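Local coordinates for Ice-binding protein (Flavobacteriaceae bacterium, PDB 5UYT) that probably binds ice crystals and limits their growth, as an antifreeze protein built of right-handed beta-solenoid domains, at residues N72-T77 / A92-I97; I120-G125 / F147-G152. One frame throughout, in Å; residues are numbered along the deposited sequence.

Contact 1: N72-T77 / A92-I97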
ATOM      1  N   ASN A  72      17.856  25.729   4.785  1.00 43.00           N
ATOM      2  CA  ASN A  72      18.857  26.488   5.525  1.00 45.12           C
ATOM      3  C   ASN A  72      18.842  27.970   5.135  1.00 47.37           C
ATOM      4  O   ASN A  72      19.133  28.827   5.957  1.00 48.46           O
ATOM      5  CB  ASN A  72      20.242  25.854   5.359  1.00 45.36           C
ATOM      6  CG  ASN A  72      21.183  26.181   6.513  1.00 46.53           C
ATOM      7  OD1 ASN A  72      20.761  26.354   7.663  1.00 45.81           O
ATOM      8  ND2 ASN A  72      22.470  26.248   6.211  1.00 47.79           N
ATOM      9  N   ALA A  73      18.435  28.255   3.899  1.00 48.64           N
ATOM     10  CA  ALA A  73      18.305  29.630   3.407  1.00 51.75           C
ATOM     11  C   ALA A  73      17.005  30.332   3.834  1.00 51.75           C
ATOM     12  O   ALA A  73      16.931  31.564   3.772  1.00 53.91           O
ATOM     13  CB  ALA A  73      18.444  29.663   1.894  1.00 53.02           C
ATOM     14  N   ALA A  74      15.996  29.565   4.254  1.00 49.56           N
ATOM     15  CA  ALA A  74      14.696  30.120   4.671  1.00 49.27           C
ATOM     16  C   ALA A  74      14.841  31.191   5.755  1.00 50.76           C
ATOM     17  O   ALA A  74      15.469  30.959   6.796  1.00 50.90           O
ATOM     18  CB  ALA A  74      13.747  29.010   5.129  1.00 46.53           C
ATOM     19  N   ILE A  75      14.285  32.374   5.492  1.00 52.47           N
ATOM     20  CA  ILE A  75      14.381  33.493   6.428  1.00 53.52           C
ATOM     21  C   ILE A  75      13.348  33.355   7.561  1.00 52.35           C
ATOM     22  O   ILE A  75      12.133  33.406   7.314  1.00 50.92           O
ATOM     23  CB  ILE A  75      14.284  34.869   5.715  1.00 56.32           C
ATOM     24  CG1 ILE A  75      15.133  34.873   4.430  1.00 57.74           C
ATOM     25  CG2 ILE A  75      14.748  35.980   6.648  1.00 58.39           C
ATOM     26  CD1 ILE A  75      15.169  36.194   3.680  1.00 60.24           C
ATOM     27  N   PRO A  76      13.829  33.174   8.816  1.00 52.36           N
ATOM     28  CA  PRO A  76      12.918  32.959   9.945  1.00 50.55           C
ATOM     29  C   PRO A  76      11.883  34.079  10.098  1.00 51.09           C
ATOM     30  O   PRO A  76      12.203  35.259   9.892  1.00 51.96           O
ATOM     31  CB  PRO A  76      13.858  32.923  11.162  1.00 51.68           C
ATOM     32  CG  PRO A  76      15.198  32.578  10.601  1.00 52.73           C
ATOM     33  CD  PRO A  76      15.231  33.268   9.266  1.00 53.94           C
ATOM     34  N   THR A  77      10.654  33.692  10.439  1.00 49.15           N
ATOM     35  CA  THR A  77       9.562  34.633  10.691  1.00 49.70           C
ATOM     36  C   THR A  77       9.317  34.839  12.195  1.00 49.29           C
ATOM     37  O   THR A  77       8.606  35.771  12.583  1.00 50.26           O
ATOM     38  CB  THR A  77       8.250  34.164  10.018  1.00 48.34           C
ATOM     39  OG1 THR A  77       7.945  32.827  10.435  1.00 46.23           O
ATOM     40  CG2 THR A  77       8.375  34.198   8.492  1.00 48.93           C
ATOM     41  N   ALA A  92       1.307  29.299   9.822  1.00 34.55           N
ATOM     42  CA  ALA A  92       2.402  29.193   8.866  1.00 34.61           C
ATOM     43  C   ALA A  92       3.607  29.998   9.333  1.00 35.95           C
ATOM     44  O   ALA A  92       3.463  31.103   9.883  1.00 37.14           O
ATOM     45  CB  ALA A  92       1.963  29.653   7.492  1.00 35.34           C
ATOM     46  N   GLY A  93       4.803  29.478   9.095  1.00 35.63           N
ATOM     47  CA  GLY A  93       5.990  30.291   9.366  1.00 37.62           C
ATOM     48  C   GLY A  93       7.293  29.529   9.237  1.00 37.24           C
ATOM     49  O   GLY A  93       7.290  28.299   9.039  1.00 35.31           O
ATOM     50  N   ASN A  94       8.394  30.287   9.313  1.00 38.89           N
ATOM     51  CA  ASN A  94       9.734  29.720   9.426  1.00 39.09           C
ATOM     52  C   ASN A  94      10.236  29.989  10.833  1.00 39.83           C
ATOM     53  O   ASN A  94      10.579  31.125  11.172  1.00 42.05           O
ATOM     54  CB  ASN A  94      10.672  30.326   8.379  1.00 40.68           C
ATOM     55  CG  ASN A  94      10.166  30.126   6.974  1.00 40.48           C
ATOM     56  OD1 ASN A  94       9.461  29.144   6.690  1.00 38.89           O
ATOM     57  ND2 ASN A  94      10.509  31.047   6.086  1.00 42.25           N
ATOM     58  N   TYR A  95      10.256  28.935  11.638  1.00 38.71           N
ATOM     59  CA  TYR A  95      10.506  29.016  13.076  1.00 39.16           C
ATOM     60  C   TYR A  95      11.946  28.647  13.413  1.00 39.92           C
ATOM     61  O   TYR A  95      12.402  27.557  13.096  1.00 39.08           O
ATOM     62  CB  TYR A  95       9.499  28.118  13.829  1.00 37.42           C
ATOM     63  CG  TYR A  95       8.070  28.628  13.661  1.00 36.99           C
ATOM     64  CD1 TYR A  95       7.628  29.758  14.360  1.00 38.33           C
ATOM     65  CD2 TYR A  95       7.176  28.012  12.775  1.00 35.44           C
ATOM     66  CE1 TYR A  95       6.335  30.249  14.197  1.00 37.94           C
ATOM     67  CE2 TYR A  95       5.891  28.495  12.611  1.00 35.23           C
ATOM     68  CZ  TYR A  95       5.474  29.617  13.324  1.00 36.66           C
ATOM     69  OH  TYR A  95       4.195  30.116  13.165  1.00 36.87           O
ATOM     70  N   PHE A  96      12.651  29.575  14.058  1.00 41.92           N
ATOM     71  CA  PHE A  96      14.053  29.377  14.420  1.00 43.26           C
ATOM     72  C   PHE A  96      14.165  29.004  15.898  1.00 43.52           C
ATOM     73  O   PHE A  96      13.660  29.718  16.785  1.00 44.51           O
ATOM     74  CB  PHE A  96      14.884  30.641  14.093  1.00 45.71           C
ATOM     75  CG  PHE A  96      16.307  30.600  14.598  1.00 47.08           C
ATOM     76  CD1 PHE A  96      17.315  30.008  13.846  1.00 47.28           C
ATOM     77  CD2 PHE A  96      16.644  31.181  15.825  1.00 48.43           C
ATOM     78  CE1 PHE A  96      18.628  29.983  14.306  1.00 48.76           C
ATOM     79  CE2 PHE A  96      17.947  31.151  16.293  1.00 50.09           C
ATOM     80  CZ  PHE A  96      18.945  30.553  15.532  1.00 50.24           C
ATOM     81  N   ILE A  97      14.809  27.874  16.156  1.00 38.73           N
ATOM     82  CA  ILE A  97      15.121  27.465  17.521  1.00 39.56           C
ATOM     83  C   ILE A  97      16.639  27.288  17.607  1.00 40.56           C
ATOM     84  O   ILE A  97      17.177  26.313  17.082  1.00 39.66           O
ATOM     85  CB  ILE A  97      14.396  26.153  17.920  1.00 38.28           C
ATOM     86  CG1 ILE A  97      12.873  26.307  17.747  1.00 37.53           C
ATOM     87  CG2 ILE A  97      14.753  25.795  19.361  1.00 38.82           C
ATOM     88  CD1 ILE A  97      12.064  25.065  18.037  1.00 36.21           C
TER
HETATM   89  O   HOH W   1       5.509  33.031  11.600  1.00 45.85           O
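Asn94 and Thr77 carry most of the contact, each using its side chain to grip the backbone of the other segment. The amide of Asn94 reaches to the turn that follows helix 55-73 and donates a hydrogen bond from ND2 to Ile75 O at 3.1 Å. The N-H is nearly straight on the acceptor (169°), and the oxygen lies in the plane of the Asn94 amide. The same donor stands well above the carbonyl plane of Ile75, so the bond is flat for the asparagine but not aimed at a lone pair of the carbonyl. With CG beside the backbone N, this amide also comes up against the methyl of Ala74, ND2 lying 3.9 Å from Ala74 CB.

Thr77 closes the other end. Its N-H meets Asn94 O at 2.7 Å, in the carbonyl plane and on a lone pair. Its OG1, held between its own N and carbonyl carbon (chi1 54°), accepts the N-H of Asn94 at 2.8 Å. Both backbone polar atoms of Asn94, N and O, are therefore bonded to Thr77, and a water bridges Thr77 OG1 to Ala92 O. Further along the strand, past the bonds to Asn94, Pro76 lies alongside Phe96, the two pointing the same way, with Pro76 CB 3.9 Å from Phe96 CB. Pro76 CA also makes a CA-H...O contact with Asn94 O (3.2 Å).

The segments run at 100° to each other, so residues 74-77 cross the strand before the chain turns into strand 78-79, the parallel neighbour of strand 93-97. Here the chain comes back from helix 55-73 into the coils of the right-handed beta-solenoid of this ice-binding domain.

Contact 2: I120-G125 / F147-G152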
ATOM      1  N   ILE A 120       8.157  25.577   8.436  1.00 32.22           N
ATOM      2  CA  ILE A 120       9.560  25.138   8.432  1.00 32.69           C
ATOM      3  C   ILE A 120      10.146  25.376   9.834  1.00 33.37           C
ATOM      4  O   ILE A 120      10.025  26.475  10.396  1.00 33.93           O
ATOM      5  CB  ILE A 120      10.415  25.891   7.357  1.00 33.92           C
ATOM      6  CG1 ILE A 120       9.970  25.525   5.932  1.00 33.25           C
ATOM      7  CG2 ILE A 120      11.916  25.640   7.558  1.00 34.65           C
ATOM      8  CD1 ILE A 120      10.471  26.488   4.858  1.00 34.26           C
ATOM      9  N   PHE A 121      10.745  24.332  10.400  1.00 32.06           N
ATOM     10  CA  PHE A 121      11.372  24.423  11.708  1.00 32.72           C
ATOM     11  C   PHE A 121      12.873  24.278  11.548  1.00 33.50           C
ATOM     12  O   PHE A 121      13.360  23.271  11.026  1.00 33.61           O
ATOM     13  CB  PHE A 121      10.807  23.357  12.638  1.00 31.17           C
ATOM     14  CG  PHE A 121       9.347  23.539  12.903  1.00 30.80           C
ATOM     15  CD1 PHE A 121       8.928  24.358  13.940  1.00 31.55           C
ATOM     16  CD2 PHE A 121       8.387  22.903  12.110  1.00 30.33           C
ATOM     17  CE1 PHE A 121       7.571  24.538  14.196  1.00 31.45           C
ATOM     18  CE2 PHE A 121       7.028  23.078  12.356  1.00 30.01           C
ATOM     19  CZ  PHE A 121       6.624  23.912  13.402  1.00 30.24           C
ATOM     20  N   LYS A 122      13.586  25.327  11.940  1.00 34.86           N
ATOM     21  CA  LYS A 122      15.043  25.342  11.900  1.00 35.50           C
ATOM     22  C   LYS A 122      15.566  25.006  13.292  1.00 35.89           C
ATOM     23  O   LYS A 122      15.576  25.853  14.192  1.00 36.55           O
ATOM     24  CB  LYS A 122      15.540  26.698  11.407  1.00 37.03           C
ATOM     25  CG  LYS A 122      15.052  26.995   9.999  1.00 37.50           C
ATOM     26  CD  LYS A 122      15.485  28.363   9.508  1.00 39.31           C
ATOM     27  CE  LYS A 122      16.820  28.324   8.776  1.00 40.70           C
ATOM     28  NZ  LYS A 122      17.209  29.706   8.372  1.00 42.46           N
ATOM     29  N   ILE A 123      15.974  23.752  13.470  1.00 35.44           N
ATOM     30  CA  ILE A 123      16.424  23.282  14.784  1.00 36.48           C
ATOM     31  C   ILE A 123      17.955  23.215  14.836  1.00 37.23           C
ATOM     32  O   ILE A 123      18.554  22.328  14.228  1.00 36.30           O
ATOM     33  CB  ILE A 123      15.831  21.891  15.143  1.00 35.21           C
ATOM     34  CG1 ILE A 123      14.284  21.796  14.930  1.00 35.51           C
ATOM     35  CG2 ILE A 123      16.278  21.466  16.541  1.00 36.09           C
ATOM     36  CD1 ILE A 123      13.470  22.888  15.618  1.00 36.05           C
ATOM     37  N   GLN A 124      18.584  24.151  15.559  1.00 39.69           N
ATOM     38  CA  GLN A 124      20.052  24.259  15.577  1.00 41.19           C
ATOM     39  C   GLN A 124      20.625  23.410  16.707  1.00 40.98           C
ATOM     40  O   GLN A 124      21.219  23.921  17.665  1.00 41.14           O
ATOM     41  CB  GLN A 124      20.506  25.724  15.709  1.00 44.51           C
ATOM     42  CG  GLN A 124      19.753  26.662  14.778  1.00 45.93           C
ATOM     43  CD  GLN A 124      19.947  26.286  13.329  1.00 45.68           C
ATOM     44  OE1 GLN A 124      19.030  25.816  12.664  1.00 44.62           O
ATOM     45  NE2 GLN A 124      21.165  26.474  12.842  1.00 47.51           N
ATOM     46  N   GLY A 125      20.433  22.106  16.577  1.00 38.63           N
ATOM     47  CA  GLY A 125      20.737  21.166  17.631  1.00 38.26           C
ATOM     48  C   GLY A 125      19.921  19.930  17.368  1.00 36.09           C
ATOM     49  O   GLY A 125      19.340  19.789  16.291  1.00 34.65           O
ATOM     50  N   PHE A 147       8.307  20.902   7.295  1.00 28.02           N
ATOM     51  CA  PHE A 147       9.717  20.530   7.205  1.00 28.13           C
ATOM     52  C   PHE A 147      10.396  20.771   8.544  1.00 28.98           C
ATOM     53  O   PHE A 147      10.136  21.795   9.208  1.00 29.62           O
ATOM     54  CB  PHE A 147      10.435  21.397   6.155  1.00 29.30           C
ATOM     55  CG  PHE A 147       9.893  21.241   4.749  1.00 28.90           C
ATOM     56  CD1 PHE A 147      10.539  20.414   3.834  1.00 28.87           C
ATOM     57  CD2 PHE A 147       8.760  21.939   4.335  1.00 28.87           C
ATOM     58  CE1 PHE A 147      10.041  20.259   2.540  1.00 28.76           C
ATOM     59  CE2 PHE A 147       8.261  21.797   3.046  1.00 29.20           C
ATOM     60  CZ  PHE A 147       8.904  20.957   2.139  1.00 29.28           C
ATOM     61  N   TRP A 148      11.299  19.864   8.905  1.00 28.60           N
ATOM     62  CA  TRP A 148      12.157  20.031  10.086  1.00 29.06           C
ATOM     63  C   TRP A 148      13.606  19.933   9.627  1.00 29.78           C
ATOM     64  O   TRP A 148      14.036  18.874   9.155  1.00 29.76           O
ATOM     65  CB  TRP A 148      11.849  18.944  11.144  1.00 28.43           C
ATOM     66  CG  TRP A 148      10.382  18.827  11.514  1.00 28.00           C
ATOM     67  CD1 TRP A 148       9.413  18.150  10.815  1.00 27.37           C
ATOM     68  CD2 TRP A 148       9.742  19.327  12.697  1.00 28.16           C
ATOM     69  NE1 TRP A 148       8.201  18.249  11.464  1.00 27.20           N
ATOM     70  CE2 TRP A 148       8.374  18.951  12.625  1.00 27.75           C
ATOM     71  CE3 TRP A 148      10.187  20.061  13.811  1.00 29.23           C
ATOM     72  CZ2 TRP A 148       7.441  19.282  13.628  1.00 28.03           C
ATOM     73  CZ3 TRP A 148       9.262  20.398  14.807  1.00 29.51           C
ATOM     74  CH2 TRP A 148       7.899  20.016  14.699  1.00 28.44           C
ATOM     75  N   LYS A 149      14.343  21.047   9.701  1.00 30.30           N
ATOM     76  CA  LYS A 149      15.761  21.040   9.362  1.00 31.22           C
ATOM     77  C   LYS A 149      16.559  20.920  10.654  1.00 31.72           C
ATOM     78  O   LYS A 149      16.741  21.913  11.381  1.00 32.71           O
ATOM     79  CB  LYS A 149      16.124  22.320   8.621  1.00 32.78           C
ATOM     80  CG  LYS A 149      17.579  22.378   8.172  1.00 34.31           C
ATOM     81  CD  LYS A 149      18.063  23.816   7.976  1.00 36.27           C
ATOM     82  CE  LYS A 149      18.109  24.623   9.278  1.00 37.19           C
ATOM     83  NZ  LYS A 149      18.698  23.929  10.472  1.00 37.45           N
ATOM     84  N   VAL A 150      17.037  19.709  10.936  1.00 31.18           N
ATOM     85  CA  VAL A 150      17.600  19.390  12.257  1.00 31.35           C
ATOM     86  C   VAL A 150      19.124  19.212  12.224  1.00 32.78           C
ATOM     87  O   VAL A 150      19.632  18.287  11.569  1.00 33.09           O
ATOM     88  CB  VAL A 150      16.949  18.129  12.890  1.00 30.03           C
ATOM     89  CG1 VAL A 150      17.412  17.972  14.345  1.00 30.23           C
ATOM     90  CG2 VAL A 150      15.417  18.203  12.827  1.00 28.92           C
ATOM     91  N   GLU A 151      19.838  20.075  12.953  1.00 33.90           N
ATOM     92  CA  GLU A 151      21.312  20.007  13.019  1.00 35.15           C
ATOM     93  C   GLU A 151      21.744  19.131  14.189  1.00 34.85           C
ATOM     94  O   GLU A 151      22.455  19.591  15.106  1.00 35.99           O
ATOM     95  CB  GLU A 151      21.936  21.403  13.180  1.00 37.47           C
ATOM     96  CG  GLU A 151      21.458  22.448  12.185  1.00 38.52           C
ATOM     97  CD  GLU A 151      21.786  22.099  10.750  1.00 39.00           C
ATOM     98  OE1 GLU A 151      22.775  21.371  10.522  1.00 39.36           O
ATOM     99  OE2 GLU A 151      21.036  22.562   9.859  1.00 38.98           O
ATOM    100  N   GLY A 152      21.313  17.877  14.169  1.00 34.02           N
ATOM    101  CA  GLY A 152      21.656  16.955  15.250  1.00 34.00           C
ATOM    102  C   GLY A 152      20.759  15.733  15.248  1.00 32.23           C
ATOM    103  O   GLY A 152      19.858  15.610  14.406  1.00 31.10           O
TER
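Phe121 and Trp148 share nearly the same first torsion, chi1 -63° and -52°, which sets each CG beside its backbone N and sends both rings off the same face of the sheet in one direction. The rings meet as an offset stack: the planes are 14° apart and the Phe121 centroid is 4.2 Å from that of the six-membered indole ring. Trp148 CE3 also presses on Phe121 CB at 3.6 Å. Trp148 NE1 donates to Lys163 O, which restrains the rotation of the indole. With an alanine here in place of the indole, one face of the Phe121 ring would probably lose its stacking partner and Lys163 O this donor.

The backbones are paired in parallel, axes 4.7 Å apart, from Ile120-Phe147 to Ile123-Val150. Hydrogen bonds alternate between them, from Phe121 N to Phe147 O at one end to Glu151 N donating to Ile123 O at the other. On the face that carries the rings, Ile123 CG2 also meets Val150 CG1, at 4.3 Å.

On the other face Lys149 folds back at chi3 and chi4, and CE passes over Lys122 CB at 3.9 Å. Its NZ gives a hydrogen bond to Gln124 OE1 (2.9 Å) and forms a salt bridge with Glu151 OE2 (2.8 Å), on the anti lone pair of that oxygen. Tyr68 OH also bonds Glu151 OE2. Lys122 NZ instead turns to Ala74 O and Asn72 O. Lys149 is thus a buried amine whose charge the Glu151 carboxylate probably balances, while Gln124 OE1 adds a neutral acceptor.

In the fold
Contact 1 lies at the surface and contact 2 in the buried interior of the same ice-binding-like region, their centres about 10 Å apart. They are joined through neighbouring strands 93-97 and 119-123, where Tyr95 N meets Ile120 O at 2.8 Å, and through the packing of Phe96 CE1 on Gln124 CG at 3.5 Å. The first ties a turn after the helix across a strand, mostly by side-chain-to-backbone bonds, with one backbone bond and a water. The second pairs adjacent strands by a regular backbone ladder, with stacked aromatics on one face and a lysine-carboxylate pair on the face turned to helix 55-73.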